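Local coordinates for protein CT296 (PDB 3QH6) that is of unknown function but resembles Fe(II) 2-oxoglutarate-dependent enzymes in its fold, and may therefore be related to that iron-dependent group, at residues A[18-23]-A[134-139]; A[37-42]-A[95-100]; A[79-84]-A[125-130]. One frame throughout, in Å; residues are numbered along the deposited sequence.

In the fold
The three contacts show how one antiparallel sheet is dressed on its two faces. Contacts 2 and 3 seat helices 29-42 and 77-85 against one face through Trp97 and Phe127; contact 1 folds the 134-139 loop over the other. Contacts 1 and 3 have centres about 12 Å apart and are joined by neighbouring strands, with a probable hydrogen bond from Ile21 N to Phe127 O (2.9 Å). Contact 2 lies about 21 Å from each of the others, measured between centres, yet reaches contact 1 through a probable hydrogen bond from Trp139 NE1 to Gln99 O (3.0 Å). Contacts 2 and 3 do not touch. The family is placed in the cupin clan, consistent with likeness to Fe(II) 2-oxoglutarate-dependent enzymes.

Contact 1 (A[18-23]-A[134-139]); sequences HGHILF and QDVFDW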
ATOM      1  N   HIS A  18      12.011   3.893  12.619  1.00 20.07           N
ATOM      2  CA  HIS A  18      12.481   2.943  11.605  1.00 23.68           C
ATOM      3  C   HIS A  18      12.291   3.397  10.166  1.00 22.68           C
ATOM      4  O   HIS A  18      12.974   2.890   9.271  1.00 25.37           O
ATOM      5  CB  HIS A  18      11.763   1.594  11.777  1.00 24.53           C
ATOM      6  CG  HIS A  18      12.013   0.958  13.099  1.00 23.90           C
ATOM      7  ND1 HIS A  18      13.172   0.264  13.382  1.00 38.33           N
ATOM      8  CD2 HIS A  18      11.293   0.968  14.245  1.00 24.01           C
ATOM      9  CE1 HIS A  18      13.137  -0.157  14.635  1.00 33.18           C
ATOM     10  NE2 HIS A  18      12.009   0.259  15.182  1.00 33.85           N
ATOM     11  N   GLY A  19      11.390   4.348   9.934  1.00 18.92           N
ATOM     12  CA  GLY A  19      11.016   4.752   8.574  1.00 17.42           C
ATOM     13  C   GLY A  19      10.034   3.847   7.821  1.00 21.24           C
ATOM     14  O   GLY A  19       9.812   4.005   6.633  1.00 23.66           O
ATOM     15  N   HIS A  20       9.421   2.884   8.517  1.00 15.73           N
ATOM     16  CA  HIS A  20       8.400   2.084   7.904  1.00 12.30           C
ATOM     17  C   HIS A  20       7.580   1.528   9.058  1.00 10.68           C
ATOM     18  O   HIS A  20       8.036   1.538  10.213  1.00 18.16           O
ATOM     19  CB  HIS A  20       8.982   0.908   7.087  1.00 17.13           C
ATOM     20  CG  HIS A  20       9.709  -0.111   7.923  1.00 22.47           C
ATOM     21  ND1 HIS A  20      11.088  -0.155   8.013  1.00 24.99           N
ATOM     22  CD2 HIS A  20       9.249  -1.113   8.712  1.00 27.76           C
ATOM     23  CE1 HIS A  20      11.441  -1.137   8.835  1.00 22.28           C
ATOM     24  NE2 HIS A  20      10.345  -1.738   9.262  1.00 26.49           N
ATOM     25  N   ILE A  21       6.414   1.038   8.728  1.00 13.91           N
ATOM     26  CA  ILE A  21       5.628   0.257   9.705  1.00 15.21           C
ATOM     27  C   ILE A  21       4.731  -0.695   8.943  1.00 18.32           C
ATOM     28  O   ILE A  21       4.079  -0.319   7.949  1.00 20.76           O
ATOM     29  CB  ILE A  21       4.811   1.189  10.643  1.00 16.66           C
ATOM     30  CG1 ILE A  21       3.999   0.369  11.638  1.00 20.13           C
ATOM     31  CG2 ILE A  21       3.875   2.124   9.853  1.00 15.66           C
ATOM     32  CD1 ILE A  21       3.407   1.207  12.818  1.00 23.93           C
ATOM     33  N   LEU A  22       4.681  -1.936   9.411  1.00 19.61           N
ATOM     34  CA  LEU A  22       3.889  -2.990   8.780  1.00 16.62           C
ATOM     35  C   LEU A  22       2.627  -3.254   9.574  1.00 17.54           C
ATOM     36  O   LEU A  22       2.716  -3.460  10.785  1.00 23.18           O
ATOM     37  CB  LEU A  22       4.748  -4.284   8.784  1.00 18.58           C
ATOM     38  CG  LEU A  22       4.026  -5.547   8.283  1.00 19.33           C
ATOM     39  CD1 LEU A  22       3.535  -5.367   6.859  1.00 25.05           C
ATOM     40  CD2 LEU A  22       4.936  -6.783   8.361  1.00 26.50           C
ATOM     41  N   PHE A  23       1.463  -3.276   8.914  1.00 18.90           N
ATOM     42  CA  PHE A  23       0.174  -3.551   9.592  1.00 17.34           C
ATOM     43  C   PHE A  23      -0.481  -4.795   9.049  1.00 28.56           C
ATOM     44  O   PHE A  23      -0.691  -4.912   7.838  1.00 22.92           O
ATOM     45  CB  PHE A  23      -0.837  -2.395   9.363  1.00 17.98           C
ATOM     46  CG  PHE A  23      -0.542  -1.155  10.155  1.00 21.16           C
ATOM     47  CD1 PHE A  23       0.077  -0.070   9.578  1.00 17.04           C
ATOM     48  CD2 PHE A  23      -0.909  -1.070  11.481  1.00 19.35           C
ATOM     49  CE1 PHE A  23       0.354   1.067  10.316  1.00 25.22           C
ATOM     50  CE2 PHE A  23      -0.629   0.065  12.201  1.00 19.61           C
ATOM     51  CZ  PHE A  23      -0.018   1.122  11.627  1.00 19.10           C
ATOM     52  N   GLN A 134      14.345  -4.088   3.307  1.00 47.75           N
ATOM     53  CA  GLN A 134      14.667  -5.501   3.241  1.00 51.32           C
ATOM     54  C   GLN A 134      14.391  -6.179   4.581  1.00 48.79           C
ATOM     55  O   GLN A 134      14.549  -5.577   5.650  1.00 43.80           O
ATOM     56  CB  GLN A 134      16.130  -5.683   2.814  1.00 53.46           C
ATOM     57  CG  GLN A 134      16.432  -5.113   1.426  1.00 60.42           C
ATOM     58  CD  GLN A 134      15.570  -5.731   0.331  1.00 65.51           C
ATOM     59  OE1 GLN A 134      14.712  -5.068  -0.263  1.00 62.07           O
ATOM     60  NE2 GLN A 134      15.799  -7.008   0.061  1.00 71.58           N
ATOM     61  N   ASP A 135      13.952  -7.430   4.507  1.00 44.06           N
ATOM     62  CA  ASP A 135      13.691  -8.237   5.691  1.00 50.22           C
ATOM     63  C   ASP A 135      12.608  -7.642   6.586  1.00 46.57           C
ATOM     64  O   ASP A 135      12.714  -7.701   7.809  1.00 54.29           O
ATOM     65  CB  ASP A 135      14.980  -8.439   6.498  1.00 58.58           C
ATOM     66  N   VAL A 136      11.575  -7.058   5.978  1.00 36.77           N
ATOM     67  CA  VAL A 136      10.404  -6.604   6.726  1.00 31.20           C
ATOM     68  C   VAL A 136       9.150  -7.334   6.221  1.00 31.06           C
ATOM     69  O   VAL A 136       8.349  -7.818   7.017  1.00 29.54           O
ATOM     70  CB  VAL A 136      10.219  -5.056   6.651  1.00 27.99           C
ATOM     71  CG1 VAL A 136       8.907  -4.633   7.289  1.00 32.24           C
ATOM     72  CG2 VAL A 136      11.380  -4.346   7.337  1.00 34.11           C
ATOM     73  N   PHE A 137       8.976  -7.416   4.897  1.00 24.19           N
ATOM     74  CA  PHE A 137       7.779  -8.056   4.348  1.00 27.49           C
ATOM     75  C   PHE A 137       8.016  -8.699   2.986  1.00 27.17           C
ATOM     76  O   PHE A 137       8.656  -8.118   2.101  1.00 28.27           O
ATOM     77  CB  PHE A 137       6.627  -7.039   4.224  1.00 28.18           C
ATOM     78  CG  PHE A 137       5.337  -7.654   3.721  1.00 26.91           C
ATOM     79  CD1 PHE A 137       4.552  -8.428   4.559  1.00 30.27           C
ATOM     80  CD2 PHE A 137       4.924  -7.474   2.405  1.00 28.53           C
ATOM     81  CE1 PHE A 137       3.369  -9.018   4.090  1.00 26.10           C
ATOM     82  CE2 PHE A 137       3.743  -8.068   1.924  1.00 32.52           C
ATOM     83  CZ  PHE A 137       2.964  -8.839   2.779  1.00 35.40           C
ATOM     84  N   ASP A 138       7.457  -9.883   2.813  1.00 32.34           N
ATOM     85  CA  ASP A 138       7.509 -10.554   1.527  1.00 33.93           C
ATOM     86  C   ASP A 138       6.337 -11.525   1.404  1.00 28.47           C
ATOM     87  O   ASP A 138       5.697 -11.881   2.406  1.00 31.08           O
ATOM     88  CB  ASP A 138       8.842 -11.287   1.357  1.00 45.55           C
ATOM     89  CG  ASP A 138       9.338 -11.286  -0.090  1.00 55.54           C
ATOM     90  OD1 ASP A 138       8.512 -11.129  -1.020  1.00 50.66           O
ATOM     91  OD2 ASP A 138      10.561 -11.436  -0.301  1.00 55.76           O
ATOM     92  N   TRP A 139       6.061 -11.944   0.170  1.00 33.82           N
ATOM     93  CA  TRP A 139       4.922 -12.807  -0.144  1.00 40.09           C
ATOM     94  C   TRP A 139       5.357 -13.943  -1.078  1.00 41.19           C
ATOM     95  O   TRP A 139       6.371 -13.834  -1.752  1.00 46.09           O
ATOM     96  CB  TRP A 139       3.802 -11.971  -0.785  1.00 31.08           C
ATOM     97  CG  TRP A 139       4.219 -11.193  -2.046  1.00 36.44           C
ATOM     98  CD1 TRP A 139       4.033 -11.582  -3.343  1.00 36.72           C
ATOM     99  CD2 TRP A 139       4.854  -9.897  -2.105  1.00 30.11           C
ATOM    100  NE1 TRP A 139       4.526 -10.622  -4.204  1.00 32.81           N
ATOM    101  CE2 TRP A 139       5.032  -9.581  -3.470  1.00 26.34           C
ATOM    102  CE3 TRP A 139       5.298  -8.985  -1.136  1.00 33.23           C
ATOM    103  CZ2 TRP A 139       5.638  -8.389  -3.895  1.00 24.45           C
ATOM    104  CZ3 TRP A 139       5.908  -7.798  -1.562  1.00 34.38           C
ATOM    105  CH2 TRP A 139       6.064  -7.514  -2.928  1.00 26.10           C
TER
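A loop laid over the edge of the antiparallel sheet, in a chain assigned to the cupin clan, brings Val136 and Phe137 against His20 and Leu22 of strand 20-23, on the face turned away from helix 77-85. Side-chain packing holds it here. Val136 puts both methyls at the imidazole of His20: CG2 lies by the NE2-CE1 side, 3.4 Å from His20 NE2, and CG1 by the NE2-CD2 side, 3.8 Å from either atom. The ring can receive them because His20 CG sits between its own backbone N and carbonyl carbon (chi1 65°). His18 CB lies over one face of this ring, toward the rim, 4.0 Å above the plane. Leu126, from the adjacent strand, touches His20, Leu22 and Val136 alike, so Leu126 is a shared apolar surface beneath both loop and edge strand. Phe137, which is buried, packs on Leu114 and Cys116 of strand 111-116, and its carbonyl O is hydrogen-bonded by Tyr132 OH. Leu22 crosses Phe137 at about a right angle. Both its methyls lie near Phe137 CD1, Leu22 CD1 the closer at 4.0 Å, and Leu22 CD2 also sits 3.8 Å from Val136 O.

Contact 2 (A[37-42]-A[95-100]); sequences AELKLF and DLWVQK
Leu39 lies lengthwise over one face of the Trp97 indole, and this single overlay carries most of the contact between helix 29-42 and strand 91-98. It is helix-on-sheet packing in which one aromatic residue of a strand bears the helix. The two side chains run past each other in opposite directions: the root of the leucine meets the far end of the tryptophan, and the leucine tip meets the part of the indole nearest the strand. Leu39 CB stands 3.6 Å from the centroid of the six-membered ring, only 3° off its normal, a CH-pi contact from almost straight above. Farther out, the CD1 methyl reaches over the pyrrole part, 3.8 Å from Trp97 CD1, and CD2 falls near Trp97 CE3 (4.2 Å).

The indole gets there because Trp97 CG is anti to the backbone N (chi1 178°), which carries the ring from the strand to the helix. Its outer end reaches the helix backbone as well, with Trp97 CZ3 3.7 Å from Leu39 O. Lys40 crosses the neighbouring CH2 at about a right angle, its CG 4.0 Å from Trp97 CH2, and then runs on fully extended, carrying its ammonium beyond.

The one polar atom of the indole, NE1, is hydrogen-bonded to Thr144 OG1, and the strand backbone is paired with Arg58. That bond, with the leucine over the face, would restrain the ring's rotation. The face turned to the helix can then act as a largely apolar surface, and dispersion and CH-pi attraction hold the helix to this side of the sheet.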
ATOM      1  N   ALA A  37      -8.225  -9.958  -9.025  1.00 38.16           N
ATOM      2  CA  ALA A  37      -8.898 -10.716 -10.081  1.00 38.82           C
ATOM      3  C   ALA A  37      -9.131  -9.823 -11.299  1.00 32.82           C
ATOM      4  O   ALA A  37      -8.947 -10.256 -12.429  1.00 30.34           O
ATOM      5  CB  ALA A  37     -10.205 -11.326  -9.567  1.00 35.47           C
ATOM      6  N   GLU A  38      -9.490  -8.562 -11.069  1.00 33.85           N
ATOM      7  CA  GLU A  38      -9.648  -7.602 -12.160  1.00 36.00           C
ATOM      8  C   GLU A  38      -8.325  -7.291 -12.845  1.00 39.86           C
ATOM      9  O   GLU A  38      -8.292  -7.111 -14.064  1.00 33.11           O
ATOM     10  CB  GLU A  38     -10.307  -6.303 -11.669  1.00 38.45           C
ATOM     11  CG  GLU A  38     -11.675  -6.535 -11.011  1.00 44.67           C
ATOM     12  CD  GLU A  38     -12.651  -5.372 -11.177  1.00 59.11           C
ATOM     13  OE1 GLU A  38     -12.572  -4.635 -12.185  1.00 55.04           O
ATOM     14  OE2 GLU A  38     -13.515  -5.202 -10.288  1.00 74.85           O
ATOM     15  N   LEU A  39      -7.235  -7.210 -12.076  1.00 31.34           N
ATOM     16  CA  LEU A  39      -5.924  -6.975 -12.670  1.00 31.67           C
ATOM     17  C   LEU A  39      -5.525  -8.174 -13.542  1.00 28.85           C
ATOM     18  O   LEU A  39      -4.935  -8.002 -14.600  1.00 30.12           O
ATOM     19  CB  LEU A  39      -4.849  -6.706 -11.601  1.00 30.34           C
ATOM     20  CG  LEU A  39      -4.890  -5.325 -10.924  1.00 27.77           C
ATOM     21  CD1 LEU A  39      -4.203  -5.317  -9.575  1.00 31.48           C
ATOM     22  CD2 LEU A  39      -4.280  -4.271 -11.833  1.00 31.36           C
ATOM     23  N   LYS A  40      -5.835  -9.388 -13.110  1.00 29.90           N
ATOM     24  CA  LYS A  40      -5.462 -10.543 -13.920  1.00 36.10           C
ATOM     25  C   LYS A  40      -6.234 -10.525 -15.248  1.00 39.40           C
ATOM     26  O   LYS A  40      -5.682 -10.863 -16.291  1.00 42.36           O
ATOM     27  CB  LYS A  40      -5.666 -11.851 -13.155  1.00 35.49           C
ATOM     28  CG  LYS A  40      -4.588 -12.069 -12.104  1.00 42.50           C
ATOM     29  CD  LYS A  40      -4.705 -13.418 -11.417  1.00 50.43           C
ATOM     30  CE  LYS A  40      -3.550 -13.633 -10.459  1.00 47.89           C
ATOM     31  NZ  LYS A  40      -3.573 -14.987  -9.846  1.00 57.33           N
ATOM     32  N   LEU A  41      -7.484 -10.071 -15.214  1.00 43.27           N
ATOM     33  CA  LEU A  41      -8.302  -9.956 -16.437  1.00 53.79           C
ATOM     34  C   LEU A  41      -7.751  -8.894 -17.377  1.00 54.09           C
ATOM     35  O   LEU A  41      -7.545  -9.140 -18.566  1.00 50.52           O
ATOM     36  CB  LEU A  41      -9.751  -9.595 -16.101  1.00 53.35           C
ATOM     37  CG  LEU A  41     -10.637 -10.678 -15.479  1.00 63.59           C
ATOM     38  CD1 LEU A  41     -12.027 -10.118 -15.236  1.00 67.96           C
ATOM     39  CD2 LEU A  41     -10.711 -11.917 -16.353  1.00 64.32           C
ATOM     40  N   PHE A  42      -7.538  -7.703 -16.826  1.00 45.34           N
ATOM     41  CA  PHE A  42      -6.939  -6.584 -17.548  1.00 47.57           C
ATOM     42  C   PHE A  42      -5.729  -7.011 -18.398  1.00 58.81           C
ATOM     43  O   PHE A  42      -5.422  -6.366 -19.397  1.00 68.75           O
ATOM     44  CB  PHE A  42      -6.562  -5.495 -16.546  1.00 35.50           C
ATOM     45  CG  PHE A  42      -5.825  -4.325 -17.145  1.00 47.36           C
ATOM     46  CD1 PHE A  42      -6.337  -3.640 -18.236  1.00 43.53           C
ATOM     47  CD2 PHE A  42      -4.629  -3.889 -16.584  1.00 52.62           C
ATOM     48  CE1 PHE A  42      -5.650  -2.553 -18.775  1.00 44.74           C
ATOM     49  CE2 PHE A  42      -3.945  -2.805 -17.114  1.00 51.49           C
ATOM     50  CZ  PHE A  42      -4.455  -2.140 -18.214  1.00 49.58           C
ATOM     51  N   ASP A  95       1.306   4.120  -9.252  1.00 16.63           N
ATOM     52  CA  ASP A  95       1.233   2.804  -8.628  1.00 16.61           C
ATOM     53  C   ASP A  95       1.891   1.729  -9.510  1.00 19.33           C
ATOM     54  O   ASP A  95       2.233   1.983 -10.656  1.00 19.72           O
ATOM     55  CB  ASP A  95      -0.218   2.472  -8.276  1.00 20.17           C
ATOM     56  CG  ASP A  95      -1.016   2.040  -9.458  1.00 31.28           C
ATOM     57  OD1 ASP A  95      -0.529   1.169 -10.212  1.00 31.33           O
ATOM     58  OD2 ASP A  95      -2.125   2.576  -9.627  1.00 29.78           O
ATOM     59  N   LEU A  96       2.111   0.543  -8.968  1.00 19.00           N
ATOM     60  CA  LEU A  96       2.681  -0.533  -9.777  1.00 19.50           C
ATOM     61  C   LEU A  96       2.178  -1.839  -9.211  1.00 19.06           C
ATOM     62  O   LEU A  96       2.289  -2.086  -8.013  1.00 22.01           O
ATOM     63  CB  LEU A  96       4.220  -0.506  -9.725  1.00 28.27           C
ATOM     64  CG  LEU A  96       4.988  -1.571 -10.526  1.00 29.44           C
ATOM     65  CD1 LEU A  96       4.867  -1.380 -12.029  1.00 32.00           C
ATOM     66  CD2 LEU A  96       6.468  -1.596 -10.146  1.00 32.52           C
ATOM     67  N   TRP A  97       1.638  -2.690 -10.063  1.00 19.47           N
ATOM     68  CA  TRP A  97       1.205  -4.004  -9.613  1.00 19.68           C
ATOM     69  C   TRP A  97       2.380  -4.953  -9.780  1.00 23.99           C
ATOM     70  O   TRP A  97       2.870  -5.126 -10.881  1.00 27.38           O
ATOM     71  CB  TRP A  97       0.046  -4.443 -10.494  1.00 24.68           C
ATOM     72  CG  TRP A  97      -0.471  -5.804 -10.158  1.00 22.74           C
ATOM     73  CD1 TRP A  97      -0.611  -6.344  -8.928  1.00 22.40           C
ATOM     74  CD2 TRP A  97      -0.936  -6.781 -11.096  1.00 25.71           C
ATOM     75  NE1 TRP A  97      -1.149  -7.627  -9.036  1.00 27.32           N
ATOM     76  CE2 TRP A  97      -1.347  -7.908 -10.361  1.00 29.69           C
ATOM     77  CE3 TRP A  97      -1.036  -6.810 -12.492  1.00 34.26           C
ATOM     78  CZ2 TRP A  97      -1.846  -9.052 -10.972  1.00 33.57           C
ATOM     79  CZ3 TRP A  97      -1.525  -7.943 -13.097  1.00 33.62           C
ATOM     80  CH2 TRP A  97      -1.928  -9.056 -12.333  1.00 31.57           C
ATOM     81  N   VAL A  98       2.859  -5.554  -8.696  1.00 26.40           N
ATOM     82  CA  VAL A  98       4.119  -6.311  -8.769  1.00 23.54           C
ATOM     83  C   VAL A  98       3.902  -7.776  -8.373  1.00 33.53           C
ATOM     84  O   VAL A  98       3.076  -8.083  -7.503  1.00 28.34           O
ATOM     85  CB  VAL A  98       5.220  -5.702  -7.872  1.00 25.46           C
ATOM     86  CG1 VAL A  98       5.612  -4.295  -8.351  1.00 23.27           C
ATOM     87  CG2 VAL A  98       4.778  -5.660  -6.439  1.00 25.83           C
ATOM     88  N   GLN A  99       4.635  -8.667  -9.035  1.00 32.00           N
ATOM     89  CA  GLN A  99       4.670 -10.084  -8.677  1.00 25.09           C
ATOM     90  C   GLN A  99       5.813 -10.381  -7.666  1.00 35.59           C
ATOM     91  O   GLN A  99       5.709 -11.291  -6.846  1.00 42.14           O
ATOM     92  CB  GLN A  99       4.841 -10.929  -9.953  1.00 38.71           C
ATOM     93  CG  GLN A  99       5.480 -12.290  -9.741  1.00 57.31           C
ATOM     94  CD  GLN A  99       4.784 -13.106  -8.669  1.00 72.65           C
ATOM     95  OE1 GLN A  99       3.554 -13.204  -8.646  1.00 77.76           O
ATOM     96  NE2 GLN A  99       5.568 -13.688  -7.764  1.00 77.10           N
ATOM     97  N   LYS A 100       6.888  -9.606  -7.724  1.00 34.02           N
ATOM     98  CA  LYS A 100       8.101  -9.862  -6.923  1.00 33.96           C
ATOM     99  C   LYS A 100       8.576  -8.568  -6.262  1.00 29.72           C
ATOM    100  O   LYS A 100       8.433  -7.487  -6.844  1.00 30.41           O
ATOM    101  CB  LYS A 100       9.214 -10.382  -7.839  1.00 48.16           C
ATOM    102  CG  LYS A 100       8.740 -11.348  -8.912  1.00 62.15           C
ATOM    103  CD  LYS A 100       9.891 -11.874  -9.754  1.00 72.03           C
ATOM    104  CE  LYS A 100       9.526 -13.193 -10.425  1.00 72.61           C
ATOM    105  NZ  LYS A 100       9.302 -14.279  -9.427  1.00 72.41           N
TER

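Contact 3 (A[79-84]-A[125-130]); sequences HLAAEL and GLFFSG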
ATOM      1  N   HIS A  79      -4.948   9.521   4.138  1.00 20.08           N
ATOM      2  CA  HIS A  79      -4.965  10.249   5.398  1.00 19.42           C
ATOM      3  C   HIS A  79      -3.987   9.605   6.386  1.00 21.43           C
ATOM      4  O   HIS A  79      -3.316  10.304   7.130  1.00 20.39           O
ATOM      5  CB  HIS A  79      -6.405  10.329   5.967  1.00 23.31           C
ATOM      6  CG  HIS A  79      -7.297  11.237   5.178  1.00 30.75           C
ATOM      7  ND1 HIS A  79      -8.043  10.805   4.098  1.00 48.90           N
ATOM      8  CD2 HIS A  79      -7.542  12.566   5.293  1.00 43.31           C
ATOM      9  CE1 HIS A  79      -8.712  11.826   3.589  1.00 43.79           C
ATOM     10  NE2 HIS A  79      -8.425  12.905   4.293  1.00 40.79           N
ATOM     11  N   LEU A  80      -3.865   8.281   6.358  1.00 17.14           N
ATOM     12  CA  LEU A  80      -2.930   7.590   7.262  1.00 15.49           C
ATOM     13  C   LEU A  80      -1.480   7.894   6.912  1.00 20.92           C
ATOM     14  O   LEU A  80      -0.642   8.135   7.796  1.00 21.78           O
ATOM     15  CB  LEU A  80      -3.163   6.089   7.231  1.00 14.94           C
ATOM     16  CG  LEU A  80      -4.533   5.673   7.798  1.00 19.63           C
ATOM     17  CD1 LEU A  80      -4.771   4.211   7.444  1.00 20.02           C
ATOM     18  CD2 LEU A  80      -4.603   5.943   9.330  1.00 21.90           C
ATOM     19  N   ALA A  81      -1.186   7.906   5.619  1.00 14.83           N
ATOM     20  CA  ALA A  81       0.166   8.267   5.146  1.00 18.94           C
ATOM     21  C   ALA A  81       0.521   9.705   5.532  1.00 27.24           C
ATOM     22  O   ALA A  81       1.646   9.987   5.966  1.00 21.43           O
ATOM     23  CB  ALA A  81       0.240   8.105   3.626  1.00 18.30           C
ATOM     24  N   ALA A  82      -0.433  10.621   5.404  1.00 21.14           N
ATOM     25  CA  ALA A  82      -0.150  12.017   5.712  1.00 21.07           C
ATOM     26  C   ALA A  82       0.102  12.134   7.201  1.00 23.07           C
ATOM     27  O   ALA A  82       0.976  12.873   7.640  1.00 23.57           O
ATOM     28  CB  ALA A  82      -1.337  12.914   5.296  1.00 18.01           C
ATOM     29  N   GLU A  83      -0.678  11.400   7.997  1.00 19.44           N
ATOM     30  CA  GLU A  83      -0.521  11.451   9.457  1.00 23.96           C
ATOM     31  C   GLU A  83       0.864  10.949   9.931  1.00 26.72           C
ATOM     32  O   GLU A  83       1.505  11.560  10.783  1.00 22.86           O
ATOM     33  CB  GLU A  83      -1.645  10.623  10.137  1.00 23.07           C
ATOM     34  CG  GLU A  83      -1.661  10.757  11.636  1.00 34.66           C
ATOM     35  CD  GLU A  83      -2.949  10.229  12.257  1.00 48.16           C
ATOM     36  OE1 GLU A  83      -3.808   9.698  11.500  1.00 39.46           O
ATOM     37  OE2 GLU A  83      -3.091  10.349  13.500  1.00 43.55           O
ATOM     38  N   LEU A  84       1.310   9.839   9.362  1.00 16.69           N
ATOM     39  CA  LEU A  84       2.606   9.246   9.685  1.00 15.60           C
ATOM     40  C   LEU A  84       3.770  10.153   9.288  1.00 23.75           C
ATOM     41  O   LEU A  84       4.793  10.179   9.976  1.00 18.15           O
ATOM     42  CB  LEU A  84       2.782   7.907   8.962  1.00 19.36           C
ATOM     43  CG  LEU A  84       1.975   6.760   9.566  1.00 17.65           C
ATOM     44  CD1 LEU A  84       1.854   5.582   8.594  1.00 19.65           C
ATOM     45  CD2 LEU A  84       2.601   6.323  10.949  1.00 15.53           C
ATOM     46  N   GLY A 125      -0.366  -4.372   4.860  1.00 20.07           N
ATOM     47  CA  GLY A 125       0.259  -3.270   4.136  1.00 19.92           C
ATOM     48  C   GLY A 125       1.443  -2.684   4.884  1.00 26.00           C
ATOM     49  O   GLY A 125       1.480  -2.682   6.102  1.00 21.95           O
ATOM     50  N   LEU A 126       2.421  -2.188   4.137  1.00 18.59           N
ATOM     51  CA  LEU A 126       3.634  -1.606   4.699  1.00 15.26           C
ATOM     52  C   LEU A 126       3.711  -0.147   4.278  1.00 19.29           C
ATOM     53  O   LEU A 126       3.704   0.125   3.072  1.00 15.29           O
ATOM     54  CB  LEU A 126       4.877  -2.388   4.181  1.00 21.62           C
ATOM     55  CG  LEU A 126       6.287  -1.881   4.559  1.00 23.23           C
ATOM     56  CD1 LEU A 126       6.541  -2.027   6.066  1.00 20.70           C
ATOM     57  CD2 LEU A 126       7.378  -2.613   3.783  1.00 24.72           C
ATOM     58  N   PHE A 127       3.725   0.792   5.231  1.00 16.26           N
ATOM     59  CA  PHE A 127       3.997   2.186   4.895  1.00 12.90           C
ATOM     60  C   PHE A 127       5.511   2.359   4.987  1.00 20.53           C
ATOM     61  O   PHE A 127       6.109   1.900   5.950  1.00 15.02           O
ATOM     62  CB  PHE A 127       3.408   3.163   5.891  1.00 15.48           C
ATOM     63  CG  PHE A 127       1.887   3.218   5.888  1.00 19.28           C
ATOM     64  CD1 PHE A 127       1.153   2.255   6.578  1.00 19.83           C
ATOM     65  CD2 PHE A 127       1.221   4.262   5.241  1.00 18.24           C
ATOM     66  CE1 PHE A 127      -0.251   2.319   6.633  1.00 16.92           C
ATOM     67  CE2 PHE A 127      -0.197   4.336   5.274  1.00 15.36           C
ATOM     68  CZ  PHE A 127      -0.925   3.367   5.953  1.00 15.93           C
ATOM     69  N   PHE A 128       6.128   3.064   4.048  1.00 13.06           N
ATOM     70  CA  PHE A 128       7.563   3.286   4.147  1.00 12.14           C
ATOM     71  C   PHE A 128       7.957   4.469   3.286  1.00 16.97           C
ATOM     72  O   PHE A 128       7.203   4.881   2.415  1.00 14.90           O
ATOM     73  CB  PHE A 128       8.348   2.039   3.669  1.00 18.37           C
ATOM     74  CG  PHE A 128       8.171   1.712   2.176  1.00 20.14           C
ATOM     75  CD1 PHE A 128       9.132   2.101   1.244  1.00 15.22           C
ATOM     76  CD2 PHE A 128       7.059   0.996   1.728  1.00 15.58           C
ATOM     77  CE1 PHE A 128       8.978   1.800  -0.105  1.00 15.71           C
ATOM     78  CE2 PHE A 128       6.885   0.695   0.381  1.00 18.26           C
ATOM     79  CZ  PHE A 128       7.849   1.098  -0.542  1.00 15.73           C
ATOM     80  N   SER A 129       9.159   5.007   3.485  1.00 21.54           N
ATOM     81  CA  SER A 129       9.623   5.991   2.530  1.00 18.16           C
ATOM     82  C   SER A 129      10.977   5.587   2.001  1.00 20.59           C
ATOM     83  O   SER A 129      11.671   4.808   2.609  1.00 18.74           O
ATOM     84  CB  SER A 129       9.611   7.412   3.116  1.00 31.84           C
ATOM     85  OG  SER A 129      10.767   7.703   3.842  1.00 39.01           O
ATOM     86  N   GLY A 130      11.337   6.109   0.846  1.00 15.54           N
ATOM     87  CA  GLY A 130      12.600   5.715   0.220  1.00 19.14           C
ATOM     88  C   GLY A 130      12.569   4.312  -0.371  1.00 25.54           C
ATOM     89  O   GLY A 130      11.540   3.843  -0.826  1.00 24.73           O
TER
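Phe127 is the side chain by which strand 125-128 receives Leu80, Ala81 and Leu84 of helix 77-85, a helix laid across one face of the antiparallel sheet. The strand and helix axes pass 9.9 Å apart at a signed crossing angle of -39°, leaving room for one aromatic layer between them. Followed from its start, the strand first pairs Gly125 with Phe23 of the edge strand, then sends Leu126 to the other face, toward Tyr132 and Pro133. Phe127 comes next, pointing at the helix, with its CG anti to the carbonyl carbon (chi1 -68°). The far end of the ring pushes in against the middle of the helix: CZ is 3.7 Å from Leu80 CB, and CE2 is 3.7 Å from Ala81 N and 4.1 Å from Ala81 CB. One helical turn beyond Leu80, Leu84 covers a face of Phe127 in a CH-pi contact, its CD1 methyl 3.8 Å from the ring centroid, displaced toward CG, from which it stands 3.6 Å. Val113 and Cys111 of the neighbouring strand also touch this phenyl group, so it is enclosed in the buried layer. Phe128 turns back to the opposite face, where its ring meets Tyr132 edge-to-face and has Gly130 O in plane at its edge.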